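Local coordinates for protein NAD-dependent aldehyde dehydrogenase (Burkholderia multivorans, PDB 5UJU) that probably oxidises aldehydes to the corresponding carboxylic acids, using NAD+ as the electron acceptor, at residues Ser117-Val122 / Ile202-Thr207; Glu136-Val141 / Gln147-Ala152; Glu478-His483 / Gly508-Ser513. One frame throughout, in Å; residues are numbered along the deposited sequence.

In the fold
The three contacts lie far apart in one aldehyde dehydrogenase chain: their centres are 30 to 35 Å from one another and none touches another. Interaction 1 packs helix 97-132 against strand 191-211. Interaction 2 falls within the sequence between those two segments and joins the next helices, 134-145 and 149-156. Interaction 3 comes much later, where helix 469-483 meets the approach to strand 511-514, across the chain's centre from interaction 2. Interactions 1 and 3 thus belong to two different sheets, the former consistent with the NAD-binding side of this family's fold and the latter with its catalytic side. Both reach the second subunit, whereas interaction 2 is internal to the chain.

Interaction 1. Residues Ser117-Val122 / Ile202-Thr207; sequences SAWIGV and IVPRGT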
ATOM      1  N   SER A 117      12.278  15.497   8.913  1.00 27.08           N
ATOM      2  CA  SER A 117      11.952  16.497   9.928  1.00 26.77           C
ATOM      3  C   SER A 117      11.453  17.784   9.285  1.00 29.03           C
ATOM      4  O   SER A 117      10.594  18.467   9.851  1.00 31.99           O
ATOM      5  CB  SER A 117      13.146  16.772  10.848  1.00 26.20           C
ATOM      6  OG  SER A 117      14.146  17.523  10.173  1.00 34.22           O
ATOM      7  N   ALA A 118      11.941  18.106   8.088  1.00 33.04           N
ATOM      8  CA  ALA A 118      11.404  19.249   7.355  1.00 27.98           C
ATOM      9  C   ALA A 118      10.000  18.969   6.824  1.00 30.07           C
ATOM     10  O   ALA A 118       9.120  19.840   6.883  1.00 28.27           O
ATOM     11  CB  ALA A 118      12.323  19.592   6.196  1.00 24.14           C
ATOM     12  N   TRP A 119       9.776  17.778   6.269  1.00 27.32           N
ATOM     13  CA  TRP A 119       8.449  17.482   5.719  1.00 25.53           C
ATOM     14  C   TRP A 119       7.392  17.558   6.804  1.00 25.22           C
ATOM     15  O   TRP A 119       6.331  18.169   6.613  1.00 25.48           O
ATOM     16  CB  TRP A 119       8.419  16.108   5.052  1.00 21.49           C
ATOM     17  CG  TRP A 119       9.543  15.847   4.126  1.00 24.14           C
ATOM     18  CD1 TRP A 119      10.280  16.770   3.424  1.00 26.62           C
ATOM     19  CD2 TRP A 119      10.100  14.570   3.821  1.00 29.72           C
ATOM     20  NE1 TRP A 119      11.253  16.133   2.686  1.00 27.78           N
ATOM     21  CE2 TRP A 119      11.167  14.781   2.918  1.00 28.56           C
ATOM     22  CE3 TRP A 119       9.791  13.258   4.213  1.00 27.91           C
ATOM     23  CZ2 TRP A 119      11.933  13.731   2.418  1.00 27.40           C
ATOM     24  CZ3 TRP A 119      10.554  12.213   3.705  1.00 25.94           C
ATOM     25  CH2 TRP A 119      11.606  12.457   2.816  1.00 27.35           C
ATOM     26  N   ILE A 120       7.680  16.962   7.963  1.00 27.22           N
ATOM     27  CA  ILE A 120       6.726  16.960   9.072  1.00 27.63           C
ATOM     28  C   ILE A 120       6.610  18.357   9.673  1.00 30.36           C
ATOM     29  O   ILE A 120       5.508  18.860   9.917  1.00 28.25           O
ATOM     30  CB  ILE A 120       7.145  15.921  10.136  1.00 27.71           C
ATOM     31  CG1 ILE A 120       7.293  14.503   9.534  1.00 23.89           C
ATOM     32  CG2 ILE A 120       6.179  15.927  11.325  1.00 30.18           C
ATOM     33  CD1 ILE A 120       6.042  13.915   8.972  1.00 33.79           C
ATOM     34  N   GLY A 121       7.751  19.011   9.917  1.00 30.05           N
ATOM     35  CA  GLY A 121       7.701  20.327  10.533  1.00 23.84           C
ATOM     36  C   GLY A 121       6.950  21.333   9.684  1.00 27.77           C
ATOM     37  O   GLY A 121       6.082  22.063  10.179  1.00 28.06           O
ATOM     38  N   VAL A 122       7.260  21.375   8.385  1.00 25.33           N
ATOM     39  CA  VAL A 122       6.552  22.291   7.496  1.00 28.01           C
ATOM     40  C   VAL A 122       5.058  21.955   7.473  1.00 23.93           C
ATOM     41  O   VAL A 122       4.200  22.849   7.505  1.00 23.94           O
ATOM     42  CB  VAL A 122       7.179  22.253   6.088  1.00 25.09           C
ATOM     43  CG1 VAL A 122       6.231  22.832   5.037  1.00 27.07           C
ATOM     44  CG2 VAL A 122       8.527  23.005   6.072  1.00 22.96           C
ATOM     45  N   ILE A 202      15.466   8.215   2.829  1.00 29.20           N
ATOM     46  CA  ILE A 202      14.032   8.227   2.543  1.00 31.74           C
ATOM     47  C   ILE A 202      13.803   9.046   1.280  1.00 27.05           C
ATOM     48  O   ILE A 202      14.137  10.232   1.231  1.00 32.67           O
ATOM     49  CB  ILE A 202      13.234   8.814   3.714  1.00 36.12           C
ATOM     50  CG1 ILE A 202      13.574   8.105   5.021  1.00 37.21           C
ATOM     51  CG2 ILE A 202      11.741   8.735   3.429  1.00 37.80           C
ATOM     52  CD1 ILE A 202      13.226   6.700   5.024  1.00 34.30           C
ATOM     53  N   VAL A 203      13.198   8.432   0.276  1.00 26.78           N
ATOM     54  CA  VAL A 203      12.980   9.053  -1.023  1.00 30.51           C
ATOM     55  C   VAL A 203      11.479   9.172  -1.279  1.00 34.13           C
ATOM     56  O   VAL A 203      10.764   8.164  -1.249  1.00 32.57           O
ATOM     57  CB  VAL A 203      13.666   8.257  -2.145  1.00 35.25           C
ATOM     58  CG1 VAL A 203      13.437   8.923  -3.493  1.00 38.39           C
ATOM     59  CG2 VAL A 203      15.179   8.146  -1.862  1.00 38.98           C
ATOM     60  N   PRO A 204      10.951  10.376  -1.490  1.00 29.17           N
ATOM     61  CA  PRO A 204       9.548  10.515  -1.890  1.00 30.48           C
ATOM     62  C   PRO A 204       9.312   9.874  -3.243  1.00 30.88           C
ATOM     63  O   PRO A 204      10.242   9.635  -4.011  1.00 28.91           O
ATOM     64  CB  PRO A 204       9.344  12.032  -1.966  1.00 31.93           C
ATOM     65  CG  PRO A 204      10.496  12.601  -1.210  1.00 39.39           C
ATOM     66  CD  PRO A 204      11.627  11.676  -1.402  1.00 32.39           C
ATOM     67  N   ARG A 205       8.035   9.568  -3.521  1.00 24.35           N
ATOM     68  CA  ARG A 205       7.682   9.040  -4.836  1.00 24.01           C
ATOM     69  C   ARG A 205       7.869  10.085  -5.936  1.00 25.50           C
ATOM     70  O   ARG A 205       8.343   9.767  -7.031  1.00 27.08           O
ATOM     71  CB  ARG A 205       6.242   8.525  -4.813  1.00 24.14           C
ATOM     72  CG  ARG A 205       6.098   7.255  -4.001  1.00 23.88           C
ATOM     73  CD  ARG A 205       6.734   6.079  -4.719  1.00 31.40           C
ATOM     74  NE  ARG A 205       6.268   4.824  -4.143  1.00 38.49           N
ATOM     75  CZ  ARG A 205       6.315   3.647  -4.755  1.00 42.59           C
ATOM     76  NH1 ARG A 205       6.822   3.554  -5.983  1.00 39.77           N
ATOM     77  NH2 ARG A 205       5.832   2.568  -4.137  1.00 41.51           N
ATOM     78  N   GLY A 206       7.478  11.328  -5.681  1.00 23.65           N
ATOM     79  CA  GLY A 206       7.548  12.333  -6.721  1.00 25.37           C
ATOM     80  C   GLY A 206       6.470  13.381  -6.578  1.00 28.66           C
ATOM     81  O   GLY A 206       6.350  14.016  -5.525  1.00 28.99           O
ATOM     82  N   THR A 207       5.682  13.584  -7.627  1.00 27.87           N
ATOM     83  CA  THR A 207       4.600  14.553  -7.588  1.00 28.22           C
ATOM     84  C   THR A 207       3.273  13.842  -7.364  1.00 28.87           C
ATOM     85  O   THR A 207       2.912  12.926  -8.113  1.00 25.29           O
ATOM     86  CB  THR A 207       4.565  15.377  -8.872  1.00 27.62           C
ATOM     87  OG1 THR A 207       5.774  16.141  -8.963  1.00 26.83           O
ATOM     88  CG2 THR A 207       3.378  16.335  -8.873  1.00 25.18           C
TER
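Trp119 and Pro204 mark the closest approach of the two backbones, yet Trp119 CA and Pro204 CA are still 10.4 Å apart. Residues 117-122 form a regular stretch of helix, and 202-204 are extended strand that gives way to a turn at Arg205 and Gly206. The long, flat indole of Trp119 bridges this gap. Its side chain leaves the helix toward the strand, with CG anti to the carbonyl carbon (chi1 -48°), and the six-membered ring is its far end.

Ile202 meets this ring at the edge. Its methyl CG2 lies near the ring plane, 3.7 Å from Trp119 CZ3, while the other branch of the beta-branched side chain turns away from the helix. The carbonyl Ile202 O also lies in the indole plane, 3.7 Å from Trp119 CH2. The side chains of Trp119 and Pro204 run at about a right angle to each other, and Pro204 CG is 4.1 Å from Trp119 CZ2; the compact, rigid proline offers an apolar surface without needing to extend. At the polar end of the indole, Trp119 NE1 donates to Trp111 O, about two turns earlier in helix 97-132, which limits rotation of the ring.

Val203, between the two touching residues, points away from the helix and packs on Val506 of the second subunit. Ile202 also touches strand 554-562 and Leu175 of helix 158-175. The indole lies between helix 97-132 and strand 191-211, where the Trp111 ring also meets it.

Interaction 2. Residues Glu136-Val141 / Gln147-Ala152; sequences EIAYSV and QAFMMA
Ala138 and Ala152 bring the two helices almost into backbone contact, with Ala138 CA and Ala152 CA 5.0 Å apart. Small methyls make this possible: Ala152 CB sits in a shallow hollow between the carbonyl Ala138 O, 3.4 Å away, and the branch Val141 CG1, at 3.8 Å. Val141 is a broader bump, and its CG1 is also met by the amide oxygen of Gln147, whose extended chain lies obliquely across it.

On the other flank, Phe149 is the bulky projection. Its CG stands anti to the backbone N (chi1 180°), which swings the ring across to helix 134-145. There Phe149 CE2 settles over the centre of one face of the Tyr139 ring, 3.6 Å from Tyr139 CZ, with the two planes inclined at 37°. Phe149 CE2 also rests 3.8 Å from Ala138 CB; alanine's small methyl leaves room for the ring to come in. Tyr139 offers an aromatic face to Phe149 and a hydroxyl that hydrogen-bonds Asn51 of helix 50-60.

Helix 50-60 packs against the aromatic pair, Tyr139 touching Phe58 and Phe149 touching Asn51. Pro246 of helix 245-260 packs on Val141, and loop residues Phe216 and Tyr346 lie beside Gln147, at the junction of helices 134-145 and 149-156.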
ATOM      1  N   GLU A 136     -11.866  32.510   7.850  1.00 31.24           N
ATOM      2  CA  GLU A 136     -11.801  32.791   6.418  1.00 26.48           C
ATOM      3  C   GLU A 136     -12.125  31.549   5.596  1.00 26.69           C
ATOM      4  O   GLU A 136     -12.868  31.617   4.609  1.00 29.99           O
ATOM      5  CB  GLU A 136     -10.411  33.313   6.051  1.00 27.63           C
ATOM      6  CG  GLU A 136     -10.180  33.429   4.561  1.00 34.08           C
ATOM      7  CD  GLU A 136      -8.733  33.790   4.206  1.00 29.73           C
ATOM      8  OE1 GLU A 136      -7.888  33.825   5.112  1.00 28.28           O
ATOM      9  OE2 GLU A 136      -8.464  34.050   3.024  1.00 27.18           O
ATOM     10  N   ILE A 137     -11.566  30.406   5.990  1.00 28.59           N
ATOM     11  CA  ILE A 137     -11.841  29.146   5.307  1.00 23.48           C
ATOM     12  C   ILE A 137     -13.309  28.731   5.489  1.00 23.76           C
ATOM     13  O   ILE A 137     -13.952  28.238   4.553  1.00 25.44           O
ATOM     14  CB  ILE A 137     -10.861  28.072   5.809  1.00 26.91           C
ATOM     15  CG1 ILE A 137      -9.431  28.419   5.358  1.00 32.47           C
ATOM     16  CG2 ILE A 137     -11.252  26.681   5.316  1.00 27.30           C
ATOM     17  CD1 ILE A 137      -8.349  27.542   5.974  1.00 26.03           C
ATOM     18  N   ALA A 138     -13.874  28.952   6.674  1.00 25.58           N
ATOM     19  CA  ALA A 138     -15.274  28.575   6.888  1.00 28.33           C
ATOM     20  C   ALA A 138     -16.196  29.285   5.901  1.00 30.07           C
ATOM     21  O   ALA A 138     -17.063  28.655   5.280  1.00 34.97           O
ATOM     22  CB  ALA A 138     -15.692  28.882   8.322  1.00 26.11           C
ATOM     23  N   TYR A 139     -16.023  30.599   5.740  1.00 25.95           N
ATOM     24  CA  TYR A 139     -16.859  31.334   4.793  1.00 28.01           C
ATOM     25  C   TYR A 139     -16.654  30.855   3.359  1.00 31.85           C
ATOM     26  O   TYR A 139     -17.614  30.779   2.581  1.00 25.48           O
ATOM     27  CB  TYR A 139     -16.594  32.838   4.910  1.00 31.78           C
ATOM     28  CG  TYR A 139     -17.281  33.442   6.116  1.00 37.79           C
ATOM     29  CD1 TYR A 139     -18.666  33.531   6.161  1.00 41.97           C
ATOM     30  CD2 TYR A 139     -16.553  33.929   7.197  1.00 38.32           C
ATOM     31  CE1 TYR A 139     -19.317  34.075   7.256  1.00 42.10           C
ATOM     32  CE2 TYR A 139     -17.195  34.484   8.300  1.00 39.61           C
ATOM     33  CZ  TYR A 139     -18.581  34.550   8.321  1.00 41.30           C
ATOM     34  OH  TYR A 139     -19.241  35.092   9.403  1.00 39.29           O
ATOM     35  N   SER A 140     -15.421  30.512   2.988  1.00 29.68           N
ATOM     36  CA  SER A 140     -15.199  30.037   1.626  1.00 23.73           C
ATOM     37  C   SER A 140     -15.862  28.688   1.385  1.00 28.84           C
ATOM     38  O   SER A 140     -16.305  28.408   0.265  1.00 27.85           O
ATOM     39  CB  SER A 140     -13.702  29.945   1.330  1.00 24.05           C
ATOM     40  OG  SER A 140     -13.092  28.849   1.995  1.00 28.68           O
ATOM     41  N   VAL A 141     -15.922  27.838   2.411  1.00 25.99           N
ATOM     42  CA  VAL A 141     -16.611  26.556   2.292  1.00 26.63           C
ATOM     43  C   VAL A 141     -18.123  26.769   2.221  1.00 30.05           C
ATOM     44  O   VAL A 141     -18.814  26.162   1.389  1.00 28.74           O
ATOM     45  CB  VAL A 141     -16.194  25.642   3.463  1.00 26.63           C
ATOM     46  CG1 VAL A 141     -17.172  24.459   3.649  1.00 22.64           C
ATOM     47  CG2 VAL A 141     -14.747  25.146   3.241  1.00 23.86           C
ATOM     48  N   GLN A 147     -22.713  24.405   2.810  1.00 34.33           N
ATOM     49  CA  GLN A 147     -22.805  24.052   4.219  1.00 33.29           C
ATOM     50  C   GLN A 147     -23.170  25.274   5.053  1.00 32.09           C
ATOM     51  O   GLN A 147     -22.667  26.378   4.821  1.00 32.94           O
ATOM     52  CB  GLN A 147     -21.483  23.450   4.712  1.00 27.35           C
ATOM     53  CG  GLN A 147     -21.307  22.003   4.299  1.00 33.42           C
ATOM     54  CD  GLN A 147     -19.918  21.456   4.550  1.00 40.25           C
ATOM     55  OE1 GLN A 147     -19.110  22.052   5.258  1.00 35.87           O
ATOM     56  NE2 GLN A 147     -19.645  20.291   3.989  1.00 51.13           N
ATOM     57  N   ALA A 148     -24.071  25.072   6.013  1.00 30.19           N
ATOM     58  CA  ALA A 148     -24.368  26.108   6.993  1.00 28.95           C
ATOM     59  C   ALA A 148     -23.104  26.459   7.772  1.00 28.64           C
ATOM     60  O   ALA A 148     -22.171  25.660   7.882  1.00 28.97           O
ATOM     61  CB  ALA A 148     -25.474  25.654   7.956  1.00 30.10           C
ATOM     62  N   PHE A 149     -23.077  27.673   8.318  1.00 38.27           N
ATOM     63  CA  PHE A 149     -21.805  28.218   8.794  1.00 32.69           C
ATOM     64  C   PHE A 149     -21.142  27.311   9.829  1.00 31.84           C
ATOM     65  O   PHE A 149     -19.931  27.059   9.762  1.00 35.36           O
ATOM     66  CB  PHE A 149     -21.978  29.620   9.367  1.00 35.65           C
ATOM     67  CG  PHE A 149     -20.673  30.203   9.867  1.00 39.19           C
ATOM     68  CD1 PHE A 149     -20.390  30.261  11.224  1.00 40.23           C
ATOM     69  CD2 PHE A 149     -19.716  30.636   8.969  1.00 38.27           C
ATOM     70  CE1 PHE A 149     -19.183  30.777  11.677  1.00 45.41           C
ATOM     71  CE2 PHE A 149     -18.500  31.145   9.414  1.00 40.64           C
ATOM     72  CZ  PHE A 149     -18.240  31.219  10.772  1.00 40.13           C
ATOM     73  N   MET A 150     -21.905  26.834  10.813  1.00 29.84           N
ATOM     74  CA  MET A 150     -21.290  26.045  11.879  1.00 29.81           C
ATOM     75  C   MET A 150     -20.620  24.791  11.328  1.00 32.43           C
ATOM     76  O   MET A 150     -19.489  24.465  11.715  1.00 31.96           O
ATOM     77  CB  MET A 150     -22.319  25.682  12.944  1.00 34.34           C
ATOM     78  CG  MET A 150     -21.737  24.954  14.150  1.00 55.79           C
ATOM     79  SD  MET A 150     -20.550  25.931  15.114  1.00 69.19           S
ATOM     80  CE  MET A 150     -21.535  27.364  15.560  1.00 71.46           C
ATOM     81  N   MET A 151     -21.289  24.076  10.415  1.00 31.31           N
ATOM     82  CA  MET A 151     -20.651  22.915   9.798  1.00 37.25           C
ATOM     83  C   MET A 151     -19.506  23.332   8.879  1.00 29.07           C
ATOM     84  O   MET A 151     -18.475  22.652   8.802  1.00 28.99           O
ATOM     85  CB  MET A 151     -21.673  22.093   9.017  1.00 34.74           C
ATOM     86  CG  MET A 151     -21.020  20.949   8.242  1.00 31.09           C
ATOM     87  SD  MET A 151     -22.194  19.914   7.332  1.00 35.36           S
ATOM     88  CE  MET A 151     -23.018  19.116   8.701  1.00 31.08           C
ATOM     89  N   ALA A 152     -19.676  24.429   8.150  1.00 29.97           N
ATOM     90  CA  ALA A 152     -18.594  24.889   7.288  1.00 30.81           C
ATOM     91  C   ALA A 152     -17.339  25.165   8.106  1.00 29.12           C
ATOM     92  O   ALA A 152     -16.236  24.773   7.715  1.00 30.44           O
ATOM     93  CB  ALA A 152     -19.036  26.132   6.520  1.00 25.43           C
TER

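Interaction 3. Residues Glu478-His483 / Gly508-Ser513; sequences EIAAEH and GGVALS
Ala481 and Gly508 are where the backbones come closest, with Ala481 CA and Gly508 CA 4.2 Å apart. The contact is built from backbone and methyl groups, and no hydrogen bond crosses it.

Most of it is van der Waals packing against a glycine. Ala480 points its methyl at the other segment, and Ala480 CB lies 3.7 Å from both Gly508 CA and Gly508 O. On the neighbouring side, Gly508 CA approaches Ala481 N to 3.8 Å and Ala481 CB to 4.1 Å. Gly508, with no side chain, lets its alpha carbon come right up to the Ala480 methyl and the Ala481 backbone; glycine on one side and alanines on the other suit so close an approach.

A lighter apolar touch adds to this: Val510 CG1 comes within 4.2 Å of Ala480 CB. Valine, short and branched, fits here because its side chain also packs on Leu488 of the adjacent strand.

Two polar groups have partners outside the segments. Gly508 O accepts a bond from Asn537 ND2, while Glu478, on the flank of the helix that turns away from the glycines, forms a salt bridge with Arg449.

Gly509, with its positive phi of 53°, is the C-prime residue of a Schellman motif: Val510 N bonds to Ala505 O and Gly509 N to Val506 O, ending helix 495-508. The chain then turns into strand 511-514, completing a beta-alpha-beta crossover from strand 487-491. Leu512 and Ser513 pair in parallel with a strand of the second subunit, the intersubunit sheet extension characteristic of aldehyde dehydrogenases.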
ATOM      1  N   GLU A 478     -24.874  -7.560   2.076  1.00 36.05           N
ATOM      2  CA  GLU A 478     -24.678  -7.840   0.660  1.00 35.19           C
ATOM      3  C   GLU A 478     -24.515  -6.555  -0.137  1.00 38.97           C
ATOM      4  O   GLU A 478     -23.629  -6.458  -0.994  1.00 39.70           O
ATOM      5  CB  GLU A 478     -25.852  -8.655   0.119  1.00 40.24           C
ATOM      6  CG  GLU A 478     -25.828  -8.846  -1.382  1.00 43.06           C
ATOM      7  CD  GLU A 478     -27.087  -9.526  -1.909  1.00 50.80           C
ATOM      8  OE1 GLU A 478     -27.784 -10.215  -1.132  1.00 51.82           O
ATOM      9  OE2 GLU A 478     -27.372  -9.369  -3.109  1.00 54.81           O
ATOM     10  N   ILE A 479     -25.360  -5.560   0.138  1.00 31.61           N
ATOM     11  CA  ILE A 479     -25.343  -4.326  -0.640  1.00 33.83           C
ATOM     12  C   ILE A 479     -24.081  -3.528  -0.353  1.00 34.90           C
ATOM     13  O   ILE A 479     -23.503  -2.912  -1.257  1.00 35.71           O
ATOM     14  CB  ILE A 479     -26.616  -3.509  -0.359  1.00 32.52           C
ATOM     15  CG1 ILE A 479     -27.815  -4.165  -1.054  1.00 33.17           C
ATOM     16  CG2 ILE A 479     -26.438  -2.048  -0.799  1.00 35.96           C
ATOM     17  CD1 ILE A 479     -29.158  -3.541  -0.701  1.00 38.33           C
ATOM     18  N   ALA A 480     -23.639  -3.507   0.908  1.00 34.69           N
ATOM     19  CA  ALA A 480     -22.391  -2.823   1.236  1.00 31.25           C
ATOM     20  C   ALA A 480     -21.208  -3.450   0.505  1.00 34.86           C
ATOM     21  O   ALA A 480     -20.340  -2.737  -0.009  1.00 32.29           O
ATOM     22  CB  ALA A 480     -22.152  -2.839   2.744  1.00 28.61           C
ATOM     23  N   ALA A 481     -21.149  -4.783   0.463  1.00 31.97           N
ATOM     24  CA  ALA A 481     -20.028  -5.448  -0.191  1.00 34.34           C
ATOM     25  C   ALA A 481     -20.069  -5.258  -1.703  1.00 37.53           C
ATOM     26  O   ALA A 481     -19.027  -5.090  -2.344  1.00 35.66           O
ATOM     27  CB  ALA A 481     -20.023  -6.934   0.157  1.00 33.14           C
ATOM     28  N   GLU A 482     -21.261  -5.296  -2.292  1.00 31.42           N
ATOM     29  CA  GLU A 482     -21.365  -5.197  -3.741  1.00 36.39           C
ATOM     30  C   GLU A 482     -21.340  -3.749  -4.211  1.00 33.46           C
ATOM     31  O   GLU A 482     -20.630  -3.412  -5.163  1.00 36.67           O
ATOM     32  CB  GLU A 482     -22.642  -5.888  -4.227  1.00 41.88           C
ATOM     33  CG  GLU A 482     -22.883  -5.736  -5.727  1.00 60.99           C
ATOM     34  CD  GLU A 482     -24.143  -6.452  -6.204  1.00 75.92           C
ATOM     35  OE1 GLU A 482     -24.688  -7.284  -5.443  1.00 79.47           O
ATOM     36  OE2 GLU A 482     -24.595  -6.163  -7.334  1.00 80.31           O
ATOM     37  N   HIS A 483     -22.073  -2.867  -3.547  1.00 32.09           N
ATOM     38  CA  HIS A 483     -22.186  -1.506  -4.040  1.00 37.24           C
ATOM     39  C   HIS A 483     -21.344  -0.499  -3.262  1.00 39.97           C
ATOM     40  O   HIS A 483     -21.259   0.664  -3.680  1.00 34.54           O
ATOM     41  CB  HIS A 483     -23.659  -1.084  -4.038  1.00 34.60           C
ATOM     42  CG  HIS A 483     -24.524  -1.955  -4.894  1.00 39.41           C
ATOM     43  ND1 HIS A 483     -24.563  -1.843  -6.267  1.00 41.28           N
ATOM     44  CD2 HIS A 483     -25.364  -2.971  -4.575  1.00 41.82           C
ATOM     45  CE1 HIS A 483     -25.398  -2.744  -6.758  1.00 46.23           C
ATOM     46  NE2 HIS A 483     -25.897  -3.441  -5.752  1.00 42.42           N
ATOM     47  N   GLY A 508     -19.773  -6.629   4.846  1.00 34.22           N
ATOM     48  CA  GLY A 508     -19.857  -5.438   4.023  1.00 32.07           C
ATOM     49  C   GLY A 508     -18.637  -4.530   4.066  1.00 36.33           C
ATOM     50  O   GLY A 508     -18.597  -3.545   3.324  1.00 36.39           O
ATOM     51  N   GLY A 509     -17.654  -4.836   4.916  1.00 29.68           N
ATOM     52  CA  GLY A 509     -16.500  -3.978   5.116  1.00 27.56           C
ATOM     53  C   GLY A 509     -16.861  -2.542   5.445  1.00 29.41           C
ATOM     54  O   GLY A 509     -16.333  -1.611   4.830  1.00 29.93           O
ATOM     55  N   VAL A 510     -17.744  -2.346   6.422  1.00 33.01           N
ATOM     56  CA  VAL A 510     -18.326  -1.039   6.698  1.00 32.83           C
ATOM     57  C   VAL A 510     -18.385  -0.828   8.204  1.00 32.20           C
ATOM     58  O   VAL A 510     -18.678  -1.755   8.969  1.00 28.88           O
ATOM     59  CB  VAL A 510     -19.727  -0.905   6.057  1.00 31.16           C
ATOM     60  CG1 VAL A 510     -20.673  -1.995   6.572  1.00 31.47           C
ATOM     61  CG2 VAL A 510     -20.315   0.479   6.283  1.00 23.37           C
ATOM     62  N   ALA A 511     -18.088   0.396   8.624  1.00 31.08           N
ATOM     63  CA  ALA A 511     -18.121   0.751  10.035  1.00 34.17           C
ATOM     64  C   ALA A 511     -19.551   0.708  10.573  1.00 33.28           C
ATOM     65  O   ALA A 511     -20.497   1.146   9.913  1.00 30.28           O
ATOM     66  CB  ALA A 511     -17.517   2.141  10.236  1.00 28.54           C
ATOM     67  N   LEU A 512     -19.700   0.176  11.780  1.00 30.28           N
ATOM     68  CA  LEU A 512     -21.001  -0.065  12.400  1.00 30.11           C
ATOM     69  C   LEU A 512     -21.262   0.907  13.545  1.00 30.18           C
ATOM     70  O   LEU A 512     -20.411   1.083  14.424  1.00 35.48           O
ATOM     71  CB  LEU A 512     -21.081  -1.491  12.925  1.00 27.70           C
ATOM     72  CG  LEU A 512     -22.408  -1.889  13.576  1.00 29.76           C
ATOM     73  CD1 LEU A 512     -23.520  -1.918  12.546  1.00 28.65           C
ATOM     74  CD2 LEU A 512     -22.274  -3.233  14.269  1.00 29.64           C
ATOM     75  N   SER A 513     -22.453   1.502  13.553  1.00 34.52           N
ATOM     76  CA  SER A 513     -22.950   2.289  14.675  1.00 31.15           C
ATOM     77  C   SER A 513     -24.148   1.576  15.288  1.00 34.73           C
ATOM     78  O   SER A 513     -25.015   1.074  14.563  1.00 34.78           O
ATOM     79  CB  SER A 513     -23.331   3.705  14.217  1.00 32.65           C
ATOM     80  OG  SER A 513     -22.200   4.390  13.661  1.00 33.44           O
TER